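Local coordinates for protein glycogen synthase (Cyanobacterium sp. CLg1, PDB 6GNF) that belongs to the starch and bacterial glycogen synthases, two-domain glycosyltransferases of the GT-B fold, and binds adenosine-5'-diphosphate and a glycan, at residues Y68-D73 against F92-K97; G98-W103 against V150-K155; I369-K374 against Q490-M495. One frame throughout, in Å; residues are numbered along the deposited sequence.

Contacts 1 and 2 are neighbours in the N-terminal Rossmann-like domain, their centres about 8 Å apart. Contact 1 pairs strands 72-82 and 85-96 at one margin of the mixed sheet; the next strand inward, 99-105, is where contact 2 sets a loop against the sheet. The two meet directly, His93 NE2 lying 2.6 Å from Asp100 OD1 in a probable hydrogen bond. Contact 3 comes last along the chain and packs helices beside the parallel sheet of the second domain, its centre about 47 Å and 49 Å from those of contacts 1 and 2, across the centre of the chain. The three thus sample both halves of a GT-B enzyme.

Contact 1 of 3, residues Y68-D73 against F92-K97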
loop_
_atom_site.group_PDB
_atom_site.type_symbol
_atom_site.label_atom_id
_atom_site.label_comp_id
_atom_site.label_asym_id
_atom_site.label_seq_id
_atom_site.Cartn_x
_atom_site.Cartn_y
_atom_site.Cartn_z
ATOM N N TYR A 68 18.268 12.384 1.434
ATOM C CA TYR A 68 17.491 12.979 0.344
ATOM C C TYR A 68 18.050 14.343 -0.004
ATOM O O TYR A 68 18.248 15.168 0.884
ATOM C CB TYR A 68 16.017 13.096 0.729
ATOM C CG TYR A 68 15.435 11.799 1.247
ATOM C CD1 TYR A 68 15.515 10.638 0.496
ATOM C CD2 TYR A 68 14.814 11.736 2.491
ATOM C CE1 TYR A 68 14.986 9.443 0.960
ATOM C CE2 TYR A 68 14.288 10.548 2.963
ATOM C CZ TYR A 68 14.375 9.404 2.193
ATOM O OH TYR A 68 13.844 8.229 2.683
ATOM N N GLU A 69 18.292 14.575 -1.290
ATOM C CA GLU A 69 19.035 15.759 -1.736
ATOM C C GLU A 69 18.331 17.085 -1.483
ATOM O O GLU A 69 18.985 18.082 -1.223
ATOM C CB GLU A 69 19.365 15.652 -3.225
ATOM C CG GLU A 69 20.446 14.628 -3.532
ATOM C CD GLU A 69 21.151 14.895 -4.846
ATOM O OE1 GLU A 69 22.363 15.208 -4.821
ATOM O OE2 GLU A 69 20.494 14.803 -5.905
ATOM N N ASP A 70 17.005 17.086 -1.527
ATOM C CA ASP A 70 16.234 18.314 -1.359
ATOM C C ASP A 70 15.890 18.630 0.110
ATOM O O ASP A 70 15.161 19.584 0.380
ATOM C CB ASP A 70 14.949 18.256 -2.200
ATOM C CG ASP A 70 14.015 17.129 -1.783
ATOM O OD1 ASP A 70 14.447 16.276 -0.987
ATOM O OD2 ASP A 70 12.887 17.064 -2.323
ATOM N N ALA A 71 16.430 17.859 1.052
ATOM C CA ALA A 71 16.081 18.008 2.457
ATOM C C ALA A 71 17.225 18.611 3.255
ATOM O O ALA A 71 18.313 18.060 3.282
ATOM C CB ALA A 71 15.718 16.658 3.047
ATOM N N TRP A 72 16.948 19.677 3.993
ATOM C CA TRP A 72 17.975 20.353 4.779
ATOM C C TRP A 72 17.848 20.007 6.266
ATOM O O TRP A 72 16.775 19.729 6.787
ATOM C CB TRP A 72 17.912 21.879 4.566
ATOM C CG TRP A 72 16.666 22.563 5.137
ATOM C CD1 TRP A 72 16.486 23.017 6.426
ATOM C CD2 TRP A 72 15.446 22.868 4.432
ATOM N NE1 TRP A 72 15.231 23.576 6.558
ATOM C CE2 TRP A 72 14.576 23.498 5.354
ATOM C CE3 TRP A 72 15.009 22.671 3.114
ATOM C CZ2 TRP A 72 13.294 23.928 4.997
ATOM C CZ3 TRP A 72 13.727 23.096 2.763
ATOM C CH2 TRP A 72 12.887 23.718 3.701
ATOM N N ASP A 73 18.967 20.066 6.972
ATOM C CA ASP A 73 18.991 19.852 8.414
ATOM C C ASP A 73 18.393 21.076 9.111
ATOM O O ASP A 73 18.893 22.171 8.964
ATOM C CB ASP A 73 20.440 19.629 8.877
ATOM C CG ASP A 73 20.551 19.268 10.364
ATOM O OD1 ASP A 73 19.562 19.369 11.105
ATOM O OD2 ASP A 73 21.648 18.890 10.837
ATOM N N PHE A 92 15.180 16.543 9.438
ATOM C CA PHE A 92 15.471 17.147 8.152
ATOM C C PHE A 92 14.135 17.513 7.528
ATOM O O PHE A 92 13.102 16.964 7.906
ATOM C CB PHE A 92 16.252 16.184 7.262
ATOM C CG PHE A 92 17.702 16.059 7.634
ATOM C CD1 PHE A 92 18.071 15.464 8.830
ATOM C CD2 PHE A 92 18.689 16.531 6.796
ATOM C CE1 PHE A 92 19.402 15.342 9.182
ATOM C CE2 PHE A 92 20.025 16.414 7.133
ATOM C CZ PHE A 92 20.383 15.821 8.332
ATOM N N HIS A 93 14.169 18.418 6.560
ATOM C CA HIS A 93 12.959 19.053 6.055
ATOM C C HIS A 93 13.084 19.323 4.567
ATOM O O HIS A 93 14.079 19.874 4.133
ATOM C CB HIS A 93 12.732 20.356 6.831
ATOM C CG HIS A 93 11.496 21.102 6.437
ATOM N ND1 HIS A 93 11.272 22.406 6.808
ATOM C CD2 HIS A 93 10.418 20.735 5.703
ATOM C CE1 HIS A 93 10.115 22.814 6.315
ATOM N NE2 HIS A 93 9.578 21.818 5.641
ATOM N N SER A 94 12.107 18.862 3.794
ATOM C CA SER A 94 11.967 19.277 2.401
ATOM C C SER A 94 10.559 19.791 2.149
ATOM O O SER A 94 9.652 19.521 2.936
ATOM C CB SER A 94 12.355 18.162 1.418
ATOM O OG SER A 94 11.653 16.958 1.640
ATOM N N TYR A 95 10.416 20.603 1.104
ATOM C CA TYR A 95 9.156 21.269 0.808
ATOM C C TYR A 95 8.857 21.148 -0.663
ATOM O O TYR A 95 9.689 21.457 -1.500
ATOM C CB TYR A 95 9.190 22.722 1.306
ATOM C CG TYR A 95 7.888 23.461 1.107
ATOM C CD1 TYR A 95 7.579 24.031 -0.114
ATOM C CD2 TYR A 95 6.944 23.550 2.126
ATOM C CE1 TYR A 95 6.377 24.688 -0.313
ATOM C CE2 TYR A 95 5.752 24.223 1.940
ATOM C CZ TYR A 95 5.494 24.818 0.729
ATOM O OH TYR A 95 4.297 25.449 0.480
ATOM N N LYS A 96 7.711 20.564 -0.994
ATOM C CA LYS A 96 7.391 20.279 -2.386
ATOM C C LYS A 96 5.886 20.284 -2.654
ATOM O O LYS A 96 5.134 19.562 -1.991
ATOM C CB LYS A 96 7.976 18.923 -2.769
ATOM C CG LYS A 96 8.394 18.819 -4.225
ATOM C CD LYS A 96 8.951 17.438 -4.539
ATOM C CE LYS A 96 7.845 16.407 -4.708
ATOM N NZ LYS A 96 8.115 15.161 -3.942
ATOM N N LYS A 97 5.483 21.017 -3.695
ATOM C CA LYS A 97 4.086 21.122 -4.096
ATOM C C LYS A 97 3.165 21.405 -2.915
ATOM O O LYS A 97 2.180 20.679 -2.712
ATOM C CB LYS A 97 3.646 19.834 -4.785
ATOM C CG LYS A 97 4.284 19.601 -6.139
ATOM C CD LYS A 97 3.981 18.190 -6.596
ATOM C CE LYS A 97 3.965 18.064 -8.109
ATOM N NZ LYS A 97 5.277 18.400 -8.719
#
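Trp72 and His93 form an antiparallel hydrogen-bonded pair, Trp72 N to His93 O and His93 N to Trp72 O, each 2.9 Å long, and one step on Asp73 and Phe92 make a non-hydrogen-bonded pair. Ala71 CA adds a CH...O contact to the same His93 O. The Trp72 side chain takes the position between its own N and carbonyl carbon (chi1 68°), which folds the indole back over the partner strand: His93 O sits under one face of the ring, 3.1 Å from Trp72 CE3. The His93 imidazole lies alongside, pointing the same way, with ND1 only 3.1 Å from Trp72 CZ2; the planes meet obliquely at 48°. His93 CB packs over the five-membered ring, while NE2 turns inward to Asp100 on the next strand. This is the open end of the beta hairpin 72-82/85-96, which forms the margin of the N-terminal Rossmann-like sheet. On the other face, Asp73 crosses Phe92: its CA stands 3.9 Å from the centroid of the phenyl ring, over the face, and its carboxylate stacks at 22° to the ring plane. Asp73 OD1 is bonded to Glu75 N, and Phe92 also has a cation-pi partner in Arg64. Within the type I turn Tyr68-Ala71, Asp70 O lies 3.3 Å from Ser94 CB, and Asp70 OD1 lies 3.7 Å from the same CB. The polar ends of these two look elsewhere, Ser94 OG to Trp103 NE1 and Asp70 OD2 to the hydroxyl of Tyr34.

Contact 2 of 3, residues G98-W103 against V150-K155; sequences GVDHIW and VPLGAK
Asp100 reaches from strand 99-105 to the loop at Leu152 and Gly153, and every atom of its side chain finds something there. CB comes first, 3.8 Å from Leu152 CD2. CG lies beside the backbone N and opposite the carbonyl carbon (chi1 -66°), a setting that carries the carboxylate out to the loop backbone; CG itself is 3.7 Å from Leu152 CB. OD1 accepts the N-H of Gly153 at 2.9 Å, the donor arriving on the syn side, 19° out of the carboxylate plane. OD2 is 3.4 Å from Leu152 CB and receives only a weak second bond from that same Gly153 N. With His93 NE2 as the second partner of OD1, the buried carboxylate is probably favoured in its charged form. Gly153 is extended at positive phi (89°), where a CB would collide with the carbonyl O of Leu152, which by itself favours glycine. Two residues along the strand and on the same face, Ile102 points its CD1 at Val150 CG1, tip to tip at 3.6 Å. The same CD1 is 4.2 Å from Leu152 CD2, the two side chains crossing at about a right angle. Leu152 therefore fills the corner between the acid and the isoleucine, and rests on Met161 as well. Val150 is where the chain leaves helix 146-149, and the loop goes on to strand 166-170, so the contact lies on the return leg of a helical connection between parallel strands of one sheet, a beta-alpha-beta crossover of the Rossmann-like kind.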
loop_
_atom_site.group_PDB
_atom_site.type_symbol
_atom_site.label_atom_id
_atom_site.label_comp_id
_atom_site.label_asym_id
_atom_site.label_seq_id
_atom_site.Cartn_x
_atom_site.Cartn_y
_atom_site.Cartn_z
ATOM N N GLY A 98 3.540 22.399 -2.114
ATOM C CA GLY A 98 2.729 22.844 -1.003
ATOM C C GLY A 98 2.700 21.930 0.203
ATOM O O GLY A 98 1.893 22.153 1.096
ATOM N N VAL A 99 3.525 20.878 0.220
ATOM C CA VAL A 99 3.572 19.941 1.346
ATOM C C VAL A 99 4.966 19.899 1.981
ATOM O O VAL A 99 5.973 19.788 1.262
ATOM C CB VAL A 99 3.212 18.502 0.910
ATOM C CG1 VAL A 99 3.178 17.568 2.110
ATOM C CG2 VAL A 99 1.866 18.471 0.192
ATOM N N ASP A 100 5.001 19.950 3.316
ATOM C CA ASP A 100 6.231 19.787 4.089
ATOM C C ASP A 100 6.491 18.314 4.352
ATOM O O ASP A 100 5.634 17.605 4.867
ATOM C CB ASP A 100 6.124 20.500 5.433
ATOM C CG ASP A 100 6.031 22.000 5.281
ATOM O OD1 ASP A 100 7.107 22.642 5.166
ATOM O OD2 ASP A 100 4.926 22.571 5.207
ATOM N N HIS A 101 7.696 17.862 4.023
ATOM C CA HIS A 101 8.116 16.507 4.337
ATOM C C HIS A 101 9.193 16.605 5.389
ATOM O O HIS A 101 10.211 17.270 5.198
ATOM C CB HIS A 101 8.643 15.813 3.089
ATOM C CG HIS A 101 7.655 15.792 1.971
ATOM N ND1 HIS A 101 6.449 15.134 2.061
ATOM C CD2 HIS A 101 7.683 16.365 0.749
ATOM C CE1 HIS A 101 5.781 15.294 0.932
ATOM N NE2 HIS A 101 6.507 16.037 0.121
ATOM N N ILE A 102 8.898 16.051 6.557
ATOM C CA ILE A 102 9.823 16.040 7.667
ATOM C C ILE A 102 10.389 14.636 7.772
ATOM O O ILE A 102 9.646 13.648 7.765
ATOM C CB ILE A 102 9.113 16.387 8.990
ATOM C CG1 ILE A 102 8.265 17.662 8.848
ATOM C CG2 ILE A 102 10.120 16.499 10.123
ATOM C CD1 ILE A 102 9.021 18.844 8.328
ATOM N N TRP A 103 11.704 14.544 7.901
ATOM C CA TRP A 103 12.377 13.260 7.948
ATOM C C TRP A 103 13.112 13.098 9.263
ATOM O O TRP A 103 13.941 13.925 9.643
ATOM C CB TRP A 103 13.380 13.163 6.814
ATOM C CG TRP A 103 12.827 13.544 5.488
ATOM C CD1 TRP A 103 13.089 14.682 4.800
ATOM C CD2 TRP A 103 11.919 12.783 4.682
ATOM N NE1 TRP A 103 12.412 14.681 3.606
ATOM C CE2 TRP A 103 11.699 13.522 3.502
ATOM C CE3 TRP A 103 11.295 11.545 4.829
ATOM C CZ2 TRP A 103 10.864 13.082 2.488
ATOM C CZ3 TRP A 103 10.453 11.095 3.806
ATOM C CH2 TRP A 103 10.243 11.865 2.654
ATOM N N VAL A 150 9.008 22.134 14.409
ATOM C CA VAL A 150 9.544 22.328 13.061
ATOM C C VAL A 150 8.797 23.426 12.284
ATOM O O VAL A 150 7.635 23.255 11.921
ATOM C CB VAL A 150 9.506 21.008 12.263
ATOM C CG1 VAL A 150 10.080 21.195 10.870
ATOM C CG2 VAL A 150 10.285 19.917 12.997
ATOM N N PRO A 151 9.485 24.535 11.951
ATOM C CA PRO A 151 8.819 25.576 11.178
ATOM C C PRO A 151 8.576 25.130 9.742
ATOM O O PRO A 151 9.482 24.636 9.065
ATOM C CB PRO A 151 9.808 26.741 11.207
ATOM C CG PRO A 151 11.136 26.107 11.435
ATOM C CD PRO A 151 10.887 24.877 12.254
ATOM N N LEU A 152 7.366 25.364 9.262
ATOM C CA LEU A 152 6.912 24.811 8.001
ATOM C C LEU A 152 6.906 25.872 6.912
ATOM O O LEU A 152 7.221 27.035 7.135
ATOM C CB LEU A 152 5.508 24.222 8.175
ATOM C CG LEU A 152 5.356 23.143 9.233
ATOM C CD1 LEU A 152 3.915 22.681 9.328
ATOM C CD2 LEU A 152 6.270 21.951 8.961
ATOM N N GLY A 153 6.588 25.439 5.704
ATOM C CA GLY A 153 6.526 26.319 4.552
ATOM C C GLY A 153 7.868 26.408 3.858
ATOM O O GLY A 153 8.849 25.781 4.284
ATOM N N ALA A 154 7.897 27.177 2.773
ATOM C CA ALA A 154 9.129 27.451 2.054
ATOM C C ALA A 154 10.176 27.993 3.033
ATOM O O ALA A 154 10.040 29.098 3.570
ATOM C CB ALA A 154 8.878 28.443 0.928
ATOM N N LYS A 155 11.239 27.212 3.225
ATOM C CA LYS A 155 12.345 27.562 4.124
ATOM C C LYS A 155 11.898 27.908 5.549
ATOM O O LYS A 155 12.435 28.835 6.171
ATOM C CB LYS A 155 13.162 28.702 3.523
ATOM C CG LYS A 155 13.704 28.324 2.161
ATOM C CD LYS A 155 14.412 29.472 1.473
ATOM C CE LYS A 155 14.706 29.112 0.021
ATOM N NZ LYS A 155 15.513 27.866 -0.104
#

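Contact 3 of 3, residues I369-K374 against Q490-M495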
loop_
_atom_site.group_PDB
_atom_site.type_symbol
_atom_site.label_atom_id
_atom_site.label_comp_id
_atom_site.label_asym_id
_atom_site.label_seq_id
_atom_site.Cartn_x
_atom_site.Cartn_y
_atom_site.Cartn_z
ATOM N N ILE A 369 1.044 -18.349 -12.730
ATOM C CA ILE A 369 2.062 -19.306 -13.149
ATOM C C ILE A 369 1.487 -20.721 -13.238
ATOM O O ILE A 369 1.737 -21.431 -14.209
ATOM C CB ILE A 369 3.281 -19.270 -12.205
ATOM C CG1 ILE A 369 4.041 -17.954 -12.396
ATOM C CG2 ILE A 369 4.215 -20.447 -12.467
ATOM C CD1 ILE A 369 5.005 -17.631 -11.274
ATOM N N ALA A 370 0.704 -21.113 -12.237
ATOM C CA ALA A 370 0.088 -22.441 -12.216
ATOM C C ALA A 370 -0.974 -22.607 -13.306
ATOM O O ALA A 370 -1.275 -23.732 -13.710
ATOM C CB ALA A 370 -0.515 -22.727 -10.850
ATOM N N ALA A 371 -1.527 -21.496 -13.790
ATOM C CA ALA A 371 -2.600 -21.531 -14.786
ATOM C C ALA A 371 -2.115 -21.772 -16.213
ATOM O O ALA A 371 -2.934 -22.005 -17.102
ATOM C CB ALA A 371 -3.399 -20.235 -14.732
ATOM N N MET A 372 -0.800 -21.726 -16.430
ATOM C CA MET A 372 -0.227 -21.748 -17.786
ATOM C C MET A 372 -0.690 -22.912 -18.664
ATOM O O MET A 372 -1.038 -22.693 -19.824
ATOM C CB MET A 372 1.306 -21.711 -17.730
ATOM C CG MET A 372 1.869 -20.376 -17.269
ATOM S SD MET A 372 1.697 -19.082 -18.516
ATOM C CE MET A 372 1.700 -17.614 -17.488
ATOM N N PRO A 373 -0.725 -24.143 -18.116
ATOM C CA PRO A 373 -1.190 -25.267 -18.939
ATOM C C PRO A 373 -2.592 -25.053 -19.514
ATOM O O PRO A 373 -2.843 -25.422 -20.661
ATOM C CB PRO A 373 -1.179 -26.450 -17.964
ATOM C CG PRO A 373 -0.194 -26.067 -16.909
ATOM C CD PRO A 373 -0.328 -24.584 -16.764
ATOM N N LYS A 374 -3.481 -24.433 -18.740
ATOM C CA LYS A 374 -4.843 -24.162 -19.199
ATOM C C LYS A 374 -4.954 -22.903 -20.060
ATOM O O LYS A 374 -5.941 -22.723 -20.764
ATOM C CB LYS A 374 -5.791 -24.022 -18.008
ATOM C CG LYS A 374 -6.045 -25.314 -17.242
ATOM C CD LYS A 374 -7.442 -25.315 -16.634
ATOM C CE LYS A 374 -7.677 -26.512 -15.727
ATOM N NZ LYS A 374 -7.147 -26.257 -14.361
ATOM N N GLN A 490 -8.132 -24.331 -7.739
ATOM C CA GLN A 490 -9.424 -23.650 -7.670
ATOM C C GLN A 490 -9.266 -22.185 -8.041
ATOM O O GLN A 490 -10.122 -21.612 -8.720
ATOM C CB GLN A 490 -10.017 -23.744 -6.269
ATOM C CG GLN A 490 -10.283 -25.165 -5.809
ATOM C CD GLN A 490 -11.211 -25.234 -4.616
ATOM O OE1 GLN A 490 -11.957 -26.191 -4.465
ATOM N NE2 GLN A 490 -11.171 -24.216 -3.761
ATOM N N GLY A 491 -8.176 -21.581 -7.575
ATOM C CA GLY A 491 -7.827 -20.214 -7.944
ATOM C C GLY A 491 -7.615 -20.069 -9.440
ATOM O O GLY A 491 -8.111 -19.119 -10.054
ATOM N N VAL A 492 -6.878 -21.013 -10.027
ATOM C CA VAL A 492 -6.638 -21.024 -11.470
ATOM C C VAL A 492 -7.961 -20.980 -12.227
ATOM O O VAL A 492 -8.176 -20.099 -13.063
ATOM C CB VAL A 492 -5.819 -22.267 -11.901
ATOM C CG1 VAL A 492 -5.873 -22.479 -13.408
ATOM C CG2 VAL A 492 -4.376 -22.128 -11.440
ATOM N N ASP A 493 -8.865 -21.887 -11.872
ATOM C CA ASP A 493 -10.178 -21.961 -12.505
ATOM C C ASP A 493 -10.982 -20.675 -12.270
ATOM O O ASP A 493 -11.609 -20.138 -13.179
ATOM C CB ASP A 493 -10.944 -23.183 -11.984
ATOM C CG ASP A 493 -10.274 -24.515 -12.370
ATOM O OD1 ASP A 493 -9.526 -24.565 -13.374
ATOM O OD2 ASP A 493 -10.501 -25.527 -11.676
ATOM N N ALA A 494 -10.909 -20.143 -11.055
ATOM C CA ALA A 494 -11.617 -18.913 -10.704
ATOM C C ALA A 494 -11.116 -17.706 -11.511
ATOM O O ALA A 494 -11.909 -16.858 -11.930
ATOM C CB ALA A 494 -11.487 -18.649 -9.215
ATOM N N MET A 495 -9.806 -17.641 -11.733
ATOM C CA MET A 495 -9.211 -16.562 -12.522
ATOM C C MET A 495 -9.666 -16.661 -13.971
ATOM O O MET A 495 -10.087 -15.678 -14.568
ATOM C CB MET A 495 -7.679 -16.630 -12.448
ATOM C CG MET A 495 -6.955 -15.556 -13.251
ATOM S SD MET A 495 -5.160 -15.704 -13.161
ATOM C CE MET A 495 -4.891 -17.153 -14.176
#
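Ala371 meets helix 485-503 at close range, its CB held between two side chains one helical turn apart: Val492 CG1 at 3.6 Å and Met495 CE at 3.5 Å, the latter tighter than usual for two carbons. Met495 runs fully extended through its first two torsions and then bends at chi3 (72°), which brings the methyl onto Ala371. The small alanine lets the backbones approach, with 5.2 Å between Ala371 CA and Val492 CA. Val492 uses both branches, CG2 lying 3.7 Å from Ala371 N and 4.0 Å from Ala370 CB. Val367, one turn back in helix 365-370, extends this apolar patch to both Val492 and Met495. Helix 365-370 follows strand 352-356 of the parallel sheet, and helix 485-503 packs against it in the C-terminal Rossmann-like domain of the GT-B fold. The solvent side is looser and polar. There Lys374, bent at chi2 and chi4, crosses Asp493 obliquely and closes a salt bridge, NZ to OD1 at 3.1 Å, approaching on the syn side and 18° out of the carboxylate plane. Both residues are exposed, and Lys374 NZ also donates a weak hydrogen bond to Gln489 OE1.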